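Local structure of putative lipoprotein YerB (Bacillus subtilis, 2PSB) at residues L124-S129 with K151-Q156; W132-S137 with N142-Y147; L92-D97 with G116-M121. The protein is of unknown function, a putative membrane-attached lipoprotein that interacts with PcrA, an interaction dispensable for cell viability and for repair of UV lesions. All blocks are in the same frame, centred on the assembly; numbering follows the deposited sequence.

Contact 1 of 3, residues L124-S129 with K151-Q156; sequences LDFDGS and KKAAEQ
Phe-126 meets Ala-153 through CE2 and CZ of its ring. CE2 of Phe-126 lies 3.8 Å from CB of Ala-153, and CZ of Phe-126 is 4.1 Å from that same methyl. The methyl reaches the ring obliquely. Gln-156, one turn further along its helix, adds a looser touch: its NE2 is 4.1 Å from CE2 of Phe-126. Ring and amide slide past each other in opposite directions, with their planes 49° apart. The chain of Gln-156 is extended beyond CG, which carries the amide out to the ring. No hydrogen bond crosses between the segments; ring-to-methyl packing carries the contact.

Behind the ring, Phe-126 closes the short helix and starts a type II beta turn that ends at Ser-129. The carbonyl O of Phe-126 takes two bonds from Ser-129, one from N at 2.8 Å and one from OG at 3.2 Å. Both come from the same face of the carbonyl plane, and OG sits well above that plane. These bonds tie the turn to the residue that carries the ring.

The contact joins helix 123-126 to helix 147-157. Met-121 of strand 120-122 touches both Phe-126 and Ala-153, and Leu-130 also packs on Ala-153.

Contact 2 of 3, residues W132-S137 with N142-Y147; sequences WRADFS and NSYTSY
Strands 132-133 and 143-146 form an antiparallel beta hairpin in a three-stranded sheet, with 132-133 at its edge within this chain. Trp-132 and Tyr-144 are its hydrogen-bonded pair. N of Trp-132 gives a bond of 2.7 Å to O of Tyr-144, and N of Tyr-144 returns one of 2.9 Å to O of Trp-132. Beyond the non-hydrogen-bonded pair Arg-133 and Ser-143, N of Ala-134 bonds O of Asn-142 at 2.7 Å.

Trp-132 lies flat over the partner strand. Its CG sits between the backbone N and the carbonyl carbon (chi1 73°), which turns the indole across the hairpin. CB of Tyr-144 makes a CH-pi contact over the face of the five-membered ring, 4.0 Å from its centroid. The two aromatic rings are near parallel but slid apart and barely overlap. The outer indole edge carries on over Thr-145 to CB of Ser-146. Just past the strand, CB of Ala-134 packs 3.5 Å from CE1 of Tyr-144. Phe-136 crosses Tyr-144 at about a right angle, its CZ near OH. A water links that hydroxyl to OG of Ser-137.

Asn-142 holds the loop end of the hairpin. Its ND2 donates to O of Ala-134 at 3.2 Å, nearly in the amide plane. Its OD1 takes a weak bond from NH1 of Arg-133, at the guanidinium edge. The NE of that arginine forms a salt bridge with Asp-127.

Strand 78-79 pairs with the other side of strand 143-146. The arrangement is a beta hairpin leading into helix 147-157, with Ser-146 as N-cap, its OG bonded to N of Tyr-149.

Contact 3 of 3, residues L92-D97 with G116-M121; sequences LSNGFD and GAADYM
The side chain of Asn-94 reaches across to Ala-117 and Ala-118 at the surface. Its CG lies anti to the carbonyl carbon and beside the backbone N (chi1 -82°), which directs the amide off the end of helix 87-94. The end of the amide meets two groups, the carbonyl O of Ala-117 and the methyl of Ala-118, whose CB points back toward the helix. The CA atoms of Asn-94 and Ala-118 are 7.1 Å apart, so it is the asparagine side chain that spans the distance between the backbones.

Asp-97 takes part through a water. Its OD1 accepts a bond from that water at 2.9 Å. The water also donates weakly to O of Ala-117, at 3.4 Å. A type I beta turn from Asn-94 to Asp-97, closed by a bond of 2.9 Å from N of Asp-97 to O of Asn-94, sets the two polar side chains near each other. An alanine in place of Asn-94 would remove the amide and would probably open a gap beside the methyl of Ala-118 and leave O of Ala-117 without its side-chain neighbour.

Across the contact, Gly-116 has positive phi and ends helix 107-114 in a Schellman motif. The chain then runs through Ala-117 and Ala-118 into strand 120-122. Ala-118 also packs on Leu-113 of that helix. Asp-119 forms salt bridges with Lys-160 and Arg-31. The contact thus joins the end of helix 87-94 to the connection between helix 107-114 and strand 120-122, which pairs in parallel with strand 99-102.

In the fold
Contacts 1 and 2 are mostly buried, whereas contact 3 lies at the surface. Their chemistry differs accordingly. Contact 1 is a small, mainly apolar touch between helices. Contact 2 is much larger and combines strand pairing with aromatic packing. Contact 3 is small and mixed, an amide against a carbonyl and a methyl, with a water between its segments. Both others lead into the helices of contact 1: strand 120-122 of contact 3 into helix 123-126, strand 143-146 of contact 2 into helix 147-157. The salt bridge between Asp-127 and Arg-133 ties contacts 1 and 2. Contact 3 reaches contact 1 through selenomethionine Met-121, but its nearest atoms stay about 5 Å from contact 2.

Contact 1 of 3, residues L124-S129 with K151-Q156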
loop_
_atom_site.group_PDB
_atom_site.type_symbol
_atom_site.label_atom_id
_atom_site.label_comp_id
_atom_site.label_asym_id
_atom_site.label_seq_id
_atom_site.Cartn_x
_atom_site.Cartn_y
_atom_site.Cartn_z
ATOM N N LEU A 124 -4.700 15.104 12.081
ATOM C CA LEU A 124 -4.578 16.408 12.718
ATOM C C LEU A 124 -5.930 16.877 13.273
ATOM O O LEU A 124 -6.011 17.378 14.396
ATOM C CB LEU A 124 -4.060 17.454 11.717
ATOM C CG LEU A 124 -2.713 17.264 11.003
ATOM C CD1 LEU A 124 -2.386 18.537 10.220
ATOM C CD2 LEU A 124 -1.611 16.974 12.001
ATOM N N ASP A 125 -6.988 16.691 12.489
ATOM C CA ASP A 125 -8.324 17.124 12.883
ATOM C C ASP A 125 -9.067 16.240 13.860
ATOM O O ASP A 125 -10.019 16.690 14.496
ATOM C CB ASP A 125 -9.195 17.304 11.648
ATOM C CG ASP A 125 -8.533 18.151 10.604
ATOM O OD1 ASP A 125 -7.947 19.189 10.972
ATOM O OD2 ASP A 125 -8.600 17.784 9.415
ATOM N N PHE A 126 -8.648 14.988 13.993
ATOM C CA PHE A 126 -9.345 14.074 14.889
ATOM C C PHE A 126 -8.452 13.505 15.964
ATOM O O PHE A 126 -8.859 12.603 16.695
ATOM C CB PHE A 126 -9.964 12.921 14.096
ATOM C CG PHE A 126 -10.828 13.363 12.955
ATOM C CD1 PHE A 126 -10.258 13.812 11.769
ATOM C CD2 PHE A 126 -12.216 13.326 13.063
ATOM C CE1 PHE A 126 -11.055 14.217 10.703
ATOM C CE2 PHE A 126 -13.026 13.726 12.005
ATOM C CZ PHE A 126 -12.448 14.174 10.820
ATOM N N ASP A 127 -7.238 14.027 16.061
ATOM C CA ASP A 127 -6.306 13.550 17.073
ATOM C C ASP A 127 -6.941 13.803 18.434
ATOM O O ASP A 127 -7.024 14.948 18.879
ATOM C CB ASP A 127 -4.970 14.295 16.961
ATOM C CG ASP A 127 -3.838 13.570 17.670
ATOM O OD1 ASP A 127 -4.053 12.421 18.100
ATOM O OD2 ASP A 127 -2.737 14.144 17.788
ATOM N N GLY A 128 -7.400 12.733 19.081
ATOM C CA GLY A 128 -8.042 12.855 20.379
ATOM C C GLY A 128 -9.431 12.238 20.388
ATOM O O GLY A 128 -10.005 11.992 21.442
ATOM N N SER A 129 -9.982 11.980 19.207
ATOM C CA SER A 129 -11.306 11.390 19.113
ATOM C C SER A 129 -11.330 10.179 18.188
ATOM O O SER A 129 -11.208 9.044 18.646
ATOM C CB SER A 129 -12.339 12.440 18.659
ATOM O OG SER A 129 -11.910 13.182 17.533
ATOM N N LYS A 151 -15.519 5.356 9.758
ATOM C CA LYS A 151 -16.892 5.493 9.295
ATOM C C LYS A 151 -17.516 6.720 9.957
ATOM O O LYS A 151 -18.159 7.540 9.293
ATOM C CB LYS A 151 -17.693 4.236 9.639
ATOM C CG LYS A 151 -17.454 3.094 8.678
ATOM C CD LYS A 151 -17.440 1.742 9.395
ATOM C CE LYS A 151 -18.786 1.340 9.944
ATOM N NZ LYS A 151 -18.726 -0.068 10.449
ATOM N N LYS A 152 -17.301 6.856 11.261
ATOM C CA LYS A 152 -17.848 7.992 11.991
ATOM C C LYS A 152 -17.348 9.311 11.413
ATOM O O LYS A 152 -18.099 10.285 11.338
ATOM C CB LYS A 152 -17.506 7.892 13.484
ATOM C CG LYS A 152 -18.196 6.733 14.198
ATOM C CD LYS A 152 -19.694 6.677 13.872
ATOM C CE LYS A 152 -20.379 5.476 14.536
ATOM N NZ LYS A 152 -21.837 5.343 14.197
ATOM N N ALA A 153 -16.093 9.340 10.978
ATOM C CA ALA A 153 -15.532 10.557 10.404
ATOM C C ALA A 153 -16.142 10.811 9.030
ATOM O O ALA A 153 -16.224 11.954 8.577
ATOM C CB ALA A 153 -14.009 10.447 10.304
ATOM N N ALA A 154 -16.566 9.739 8.364
ATOM C CA ALA A 154 -17.192 9.861 7.049
ATOM C C ALA A 154 -18.606 10.411 7.252
ATOM O O ALA A 154 -19.085 11.216 6.463
ATOM C CB ALA A 154 -17.253 8.504 6.359
ATOM N N GLU A 155 -19.256 9.969 8.325
ATOM C CA GLU A 155 -20.605 10.415 8.653
ATOM C C GLU A 155 -20.674 11.913 8.961
ATOM O O GLU A 155 -21.732 12.527 8.812
ATOM C CB GLU A 155 -21.149 9.612 9.841
ATOM C CG GLU A 155 -21.476 8.167 9.496
ATOM C CD GLU A 155 -21.725 7.296 10.718
ATOM O OE1 GLU A 155 -22.597 7.644 11.550
ATOM O OE2 GLU A 155 -21.051 6.249 10.842
ATOM N N GLN A 156 -19.555 12.499 9.387
ATOM C CA GLN A 156 -19.521 13.925 9.705
ATOM C C GLN A 156 -19.191 14.782 8.490
ATOM O O GLN A 156 -19.704 15.889 8.353
ATOM C CB GLN A 156 -18.473 14.232 10.771
ATOM C CG GLN A 156 -18.548 13.421 12.037
ATOM C CD GLN A 156 -17.513 13.883 13.049
ATOM O OE1 GLN A 156 -17.283 13.229 14.071
ATOM N NE2 GLN A 156 -16.882 15.025 12.768
#

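Contact 2 of 3, residues W132-S137 with N142-Y147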
loop_
_atom_site.group_PDB
_atom_site.type_symbol
_atom_site.label_atom_id
_atom_site.label_comp_id
_atom_site.label_asym_id
_atom_site.label_seq_id
_atom_site.Cartn_x
_atom_site.Cartn_y
_atom_site.Cartn_z
ATOM N N TRP A 132 -6.566 7.817 17.897
ATOM C CA TRP A 132 -6.100 7.703 19.272
ATOM C C TRP A 132 -4.594 7.491 19.346
ATOM O O TRP A 132 -3.942 7.214 18.329
ATOM C CB TRP A 132 -6.842 6.579 20.010
ATOM C CG TRP A 132 -6.463 5.177 19.611
ATOM C CD1 TRP A 132 -5.428 4.426 20.102
ATOM C CD2 TRP A 132 -7.190 4.322 18.726
ATOM N NE1 TRP A 132 -5.478 3.154 19.586
ATOM C CE2 TRP A 132 -6.546 3.065 18.732
ATOM C CE3 TRP A 132 -8.320 4.501 17.918
ATOM C CZ2 TRP A 132 -7.006 1.986 17.974
ATOM C CZ3 TRP A 132 -8.774 3.437 17.167
ATOM C CH2 TRP A 132 -8.114 2.193 17.194
ATOM N N ARG A 133 -4.054 7.644 20.554
ATOM C CA ARG A 133 -2.624 7.491 20.818
ATOM C C ARG A 133 -2.344 6.236 21.640
ATOM O O ARG A 133 -2.836 6.089 22.753
ATOM C CB ARG A 133 -2.094 8.713 21.577
ATOM C CG ARG A 133 -1.329 9.746 20.747
ATOM C CD ARG A 133 -2.070 10.110 19.498
ATOM N NE ARG A 133 -1.662 11.375 18.878
ATOM C CZ ARG A 133 -0.481 11.622 18.320
ATOM N NH1 ARG A 133 0.476 10.696 18.296
ATOM N NH2 ARG A 133 -0.276 12.795 17.740
ATOM N N ALA A 134 -1.544 5.337 21.089
ATOM C CA ALA A 134 -1.189 4.105 21.780
ATOM C C ALA A 134 -0.210 4.402 22.925
ATOM O O ALA A 134 0.703 5.221 22.777
ATOM C CB ALA A 134 -0.569 3.131 20.793
ATOM N N ASP A 135 -0.395 3.732 24.060
ATOM C CA ASP A 135 0.461 3.935 25.229
ATOM C C ASP A 135 1.688 3.025 25.297
ATOM O O ASP A 135 2.537 3.196 26.168
ATOM C CB ASP A 135 -0.352 3.747 26.502
ATOM C CG ASP A 135 -0.718 2.306 26.738
ATOM O OD1 ASP A 135 -0.793 1.541 25.752
ATOM O OD2 ASP A 135 -0.947 1.936 27.902
ATOM N N PHE A 136 1.782 2.051 24.402
ATOM C CA PHE A 136 2.937 1.154 24.406
ATOM C C PHE A 136 3.989 1.701 23.444
ATOM O O PHE A 136 5.050 1.104 23.259
ATOM C CB PHE A 136 2.522 -0.258 23.984
ATOM C CG PHE A 136 2.115 -0.362 22.544
ATOM C CD1 PHE A 136 3.074 -0.403 21.541
ATOM C CD2 PHE A 136 0.770 -0.344 22.186
ATOM C CE1 PHE A 136 2.704 -0.416 20.202
ATOM C CE2 PHE A 136 0.387 -0.356 20.849
ATOM C CZ PHE A 136 1.356 -0.390 19.855
ATOM N N SER A 137 3.672 2.841 22.832
ATOM C CA SER A 137 4.558 3.508 21.882
ATOM C C SER A 137 4.537 5.020 22.069
ATOM O O SER A 137 3.604 5.568 22.650
ATOM C CB SER A 137 4.150 3.163 20.452
ATOM O OG SER A 137 4.763 1.949 20.060
ATOM N N ASN A 142 2.733 6.331 17.391
ATOM C CA ASN A 142 1.695 5.776 18.249
ATOM C C ASN A 142 0.280 6.215 17.865
ATOM O O ASN A 142 -0.644 6.100 18.657
ATOM C CB ASN A 142 1.995 6.154 19.704
ATOM C CG ASN A 142 1.753 7.634 19.996
ATOM O OD1 ASN A 142 1.953 8.505 19.140
ATOM N ND2 ASN A 142 1.334 7.921 21.219
ATOM N N SER A 143 0.120 6.685 16.635
ATOM C CA SER A 143 -1.168 7.172 16.148
ATOM C C SER A 143 -2.010 6.159 15.347
ATOM O O SER A 143 -1.632 5.748 14.247
ATOM C CB SER A 143 -0.917 8.434 15.316
ATOM O OG SER A 143 -2.103 8.871 14.689
ATOM N N TYR A 144 -3.151 5.766 15.909
ATOM C CA TYR A 144 -4.047 4.808 15.263
ATOM C C TYR A 144 -5.500 5.280 15.142
ATOM O O TYR A 144 -5.914 6.258 15.760
ATOM C CB TYR A 144 -4.110 3.498 16.047
ATOM C CG TYR A 144 -2.802 2.774 16.217
ATOM C CD1 TYR A 144 -1.865 3.193 17.164
ATOM C CD2 TYR A 144 -2.492 1.674 15.416
ATOM C CE1 TYR A 144 -0.648 2.535 17.310
ATOM C CE2 TYR A 144 -1.283 1.003 15.547
ATOM C CZ TYR A 144 -0.361 1.441 16.495
ATOM O OH TYR A 144 0.846 0.801 16.615
ATOM N N THR A 145 -6.259 4.548 14.330
ATOM C CA THR A 145 -7.689 4.766 14.166
ATOM C C THR A 145 -8.278 3.389 13.899
ATOM O O THR A 145 -7.573 2.386 14.024
ATOM C CB THR A 145 -8.052 5.702 13.006
ATOM O OG1 THR A 145 -9.470 5.897 13.003
ATOM C CG2 THR A 145 -7.633 5.109 11.672
ATOM N N SER A 146 -9.556 3.335 13.533
ATOM C CA SER A 146 -10.227 2.066 13.270
ATOM C C SER A 146 -11.265 2.261 12.187
ATOM O O SER A 146 -11.680 3.385 11.932
ATOM C CB SER A 146 -10.913 1.558 14.544
ATOM O OG SER A 146 -12.018 2.384 14.894
ATOM N N TYR A 147 -11.686 1.178 11.542
ATOM C CA TYR A 147 -12.694 1.305 10.499
ATOM C C TYR A 147 -13.968 1.917 11.085
ATOM O O TYR A 147 -14.639 2.711 10.440
ATOM C CB TYR A 147 -13.022 -0.054 9.864
ATOM C CG TYR A 147 -14.081 0.053 8.784
ATOM C CD1 TYR A 147 -13.978 1.024 7.792
ATOM C CD2 TYR A 147 -15.176 -0.816 8.747
ATOM C CE1 TYR A 147 -14.927 1.142 6.789
ATOM C CE2 TYR A 147 -16.146 -0.714 7.732
ATOM C CZ TYR A 147 -16.006 0.272 6.755
ATOM O OH TYR A 147 -16.913 0.403 5.723
HETATM O O HOH W 1 3.011 2.068 17.667
#

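Contact 3 of 3, residues L92-D97 with G116-M121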
loop_
_atom_site.group_PDB
_atom_site.type_symbol
_atom_site.label_atom_id
_atom_site.label_comp_id
_atom_site.label_asym_id
_atom_site.label_seq_id
_atom_site.Cartn_x
_atom_site.Cartn_y
_atom_site.Cartn_z
ATOM N N LEU A 92 -2.129 7.484 -5.747
ATOM C CA LEU A 92 -2.333 6.044 -5.695
ATOM C C LEU A 92 -3.698 5.721 -5.096
ATOM O O LEU A 92 -4.412 4.856 -5.593
ATOM C CB LEU A 92 -1.218 5.394 -4.866
ATOM C CG LEU A 92 0.189 5.499 -5.469
ATOM C CD1 LEU A 92 1.231 5.053 -4.449
ATOM C CD2 LEU A 92 0.256 4.655 -6.726
ATOM N N SER A 93 -4.049 6.425 -4.031
ATOM C CA SER A 93 -5.335 6.225 -3.379
ATOM C C SER A 93 -6.459 6.462 -4.375
ATOM O O SER A 93 -7.419 5.693 -4.436
ATOM C CB SER A 93 -5.492 7.196 -2.208
ATOM O OG SER A 93 -6.731 6.999 -1.561
ATOM N N ASN A 94 -6.317 7.526 -5.165
ATOM C CA ASN A 94 -7.312 7.914 -6.158
ATOM C C ASN A 94 -7.561 6.881 -7.241
ATOM O O ASN A 94 -8.601 6.898 -7.892
ATOM C CB ASN A 94 -6.911 9.252 -6.792
ATOM C CG ASN A 94 -7.310 10.441 -5.943
ATOM O OD1 ASN A 94 -6.855 11.559 -6.173
ATOM N ND2 ASN A 94 -8.172 10.208 -4.965
ATOM N N GLY A 95 -6.610 5.980 -7.447
ATOM C CA GLY A 95 -6.808 4.963 -8.460
ATOM C C GLY A 95 -8.082 4.194 -8.170
ATOM O O GLY A 95 -8.621 3.523 -9.046
ATOM N N PHE A 96 -8.564 4.304 -6.933
ATOM C CA PHE A 96 -9.776 3.631 -6.501
ATOM C C PHE A 96 -10.772 4.596 -5.852
ATOM O O PHE A 96 -11.750 4.160 -5.255
ATOM C CB PHE A 96 -9.419 2.515 -5.513
ATOM C CG PHE A 96 -8.301 1.630 -5.985
ATOM C CD1 PHE A 96 -6.975 2.024 -5.839
ATOM C CD2 PHE A 96 -8.573 0.426 -6.628
ATOM C CE1 PHE A 96 -5.930 1.227 -6.335
ATOM C CE2 PHE A 96 -7.537 -0.373 -7.124
ATOM C CZ PHE A 96 -6.220 0.029 -6.978
ATOM N N ASP A 97 -10.504 5.898 -5.967
ATOM C CA ASP A 97 -11.364 6.945 -5.399
ATOM C C ASP A 97 -11.650 6.628 -3.934
ATOM O O ASP A 97 -12.754 6.841 -3.421
ATOM C CB ASP A 97 -12.673 7.040 -6.198
ATOM C CG ASP A 97 -13.501 8.265 -5.833
ATOM O OD1 ASP A 97 -12.921 9.372 -5.762
ATOM O OD2 ASP A 97 -14.729 8.126 -5.628
ATOM N N GLY A 116 -9.276 19.774 -3.258
ATOM C CA GLY A 116 -10.321 18.809 -3.557
ATOM C C GLY A 116 -9.879 17.517 -4.218
ATOM O O GLY A 116 -10.688 16.830 -4.841
ATOM N N ALA A 117 -8.603 17.168 -4.073
ATOM C CA ALA A 117 -8.078 15.952 -4.694
ATOM C C ALA A 117 -8.762 14.675 -4.227
ATOM O O ALA A 117 -8.869 13.724 -4.994
ATOM C CB ALA A 117 -6.571 15.846 -4.459
ATOM N N ALA A 118 -9.241 14.645 -2.987
ATOM C CA ALA A 118 -9.883 13.436 -2.486
ATOM C C ALA A 118 -10.546 13.592 -1.119
ATOM O O ALA A 118 -10.178 14.470 -0.336
ATOM C CB ALA A 118 -8.848 12.313 -2.424
ATOM N N ASP A 119 -11.534 12.743 -0.842
ATOM C CA ASP A 119 -12.201 12.770 0.454
ATOM C C ASP A 119 -11.179 12.240 1.444
ATOM O O ASP A 119 -10.826 11.059 1.393
ATOM C CB ASP A 119 -13.434 11.857 0.470
ATOM C CG ASP A 119 -14.536 12.339 -0.451
ATOM O OD1 ASP A 119 -14.801 13.564 -0.464
ATOM O OD2 ASP A 119 -15.141 11.493 -1.148
ATOM N N TYR A 120 -10.705 13.100 2.341
ATOM C CA TYR A 120 -9.699 12.679 3.307
ATOM C C TYR A 120 -10.076 12.795 4.774
ATOM O O TYR A 120 -11.085 13.401 5.145
ATOM C CB TYR A 120 -8.388 13.436 3.077
ATOM C CG TYR A 120 -8.458 14.941 3.266
ATOM C CD1 TYR A 120 -9.062 15.760 2.308
ATOM C CD2 TYR A 120 -7.865 15.555 4.375
ATOM C CE1 TYR A 120 -9.065 17.155 2.447
ATOM C CE2 TYR A 120 -7.864 16.942 4.522
ATOM C CZ TYR A 120 -8.460 17.737 3.553
ATOM O OH TYR A 120 -8.425 19.113 3.667
HETATM N N MSE A 121 -9.237 12.184 5.599
HETATM C CA MSE A 121 -9.382 12.185 7.045
HETATM C C MSE A 121 -7.968 12.434 7.570
HETATM O O MSE A 121 -7.082 11.585 7.430
HETATM C CB MSE A 121 -9.886 10.830 7.529
HETATM C CG MSE A 121 -10.203 10.791 8.999
HETATM SE SE MSE A 121 -10.467 9.002 9.591
HETATM C CE MSE A 121 -12.086 8.675 8.596
HETATM O O HOH W 2 -10.820 10.927 -4.615
#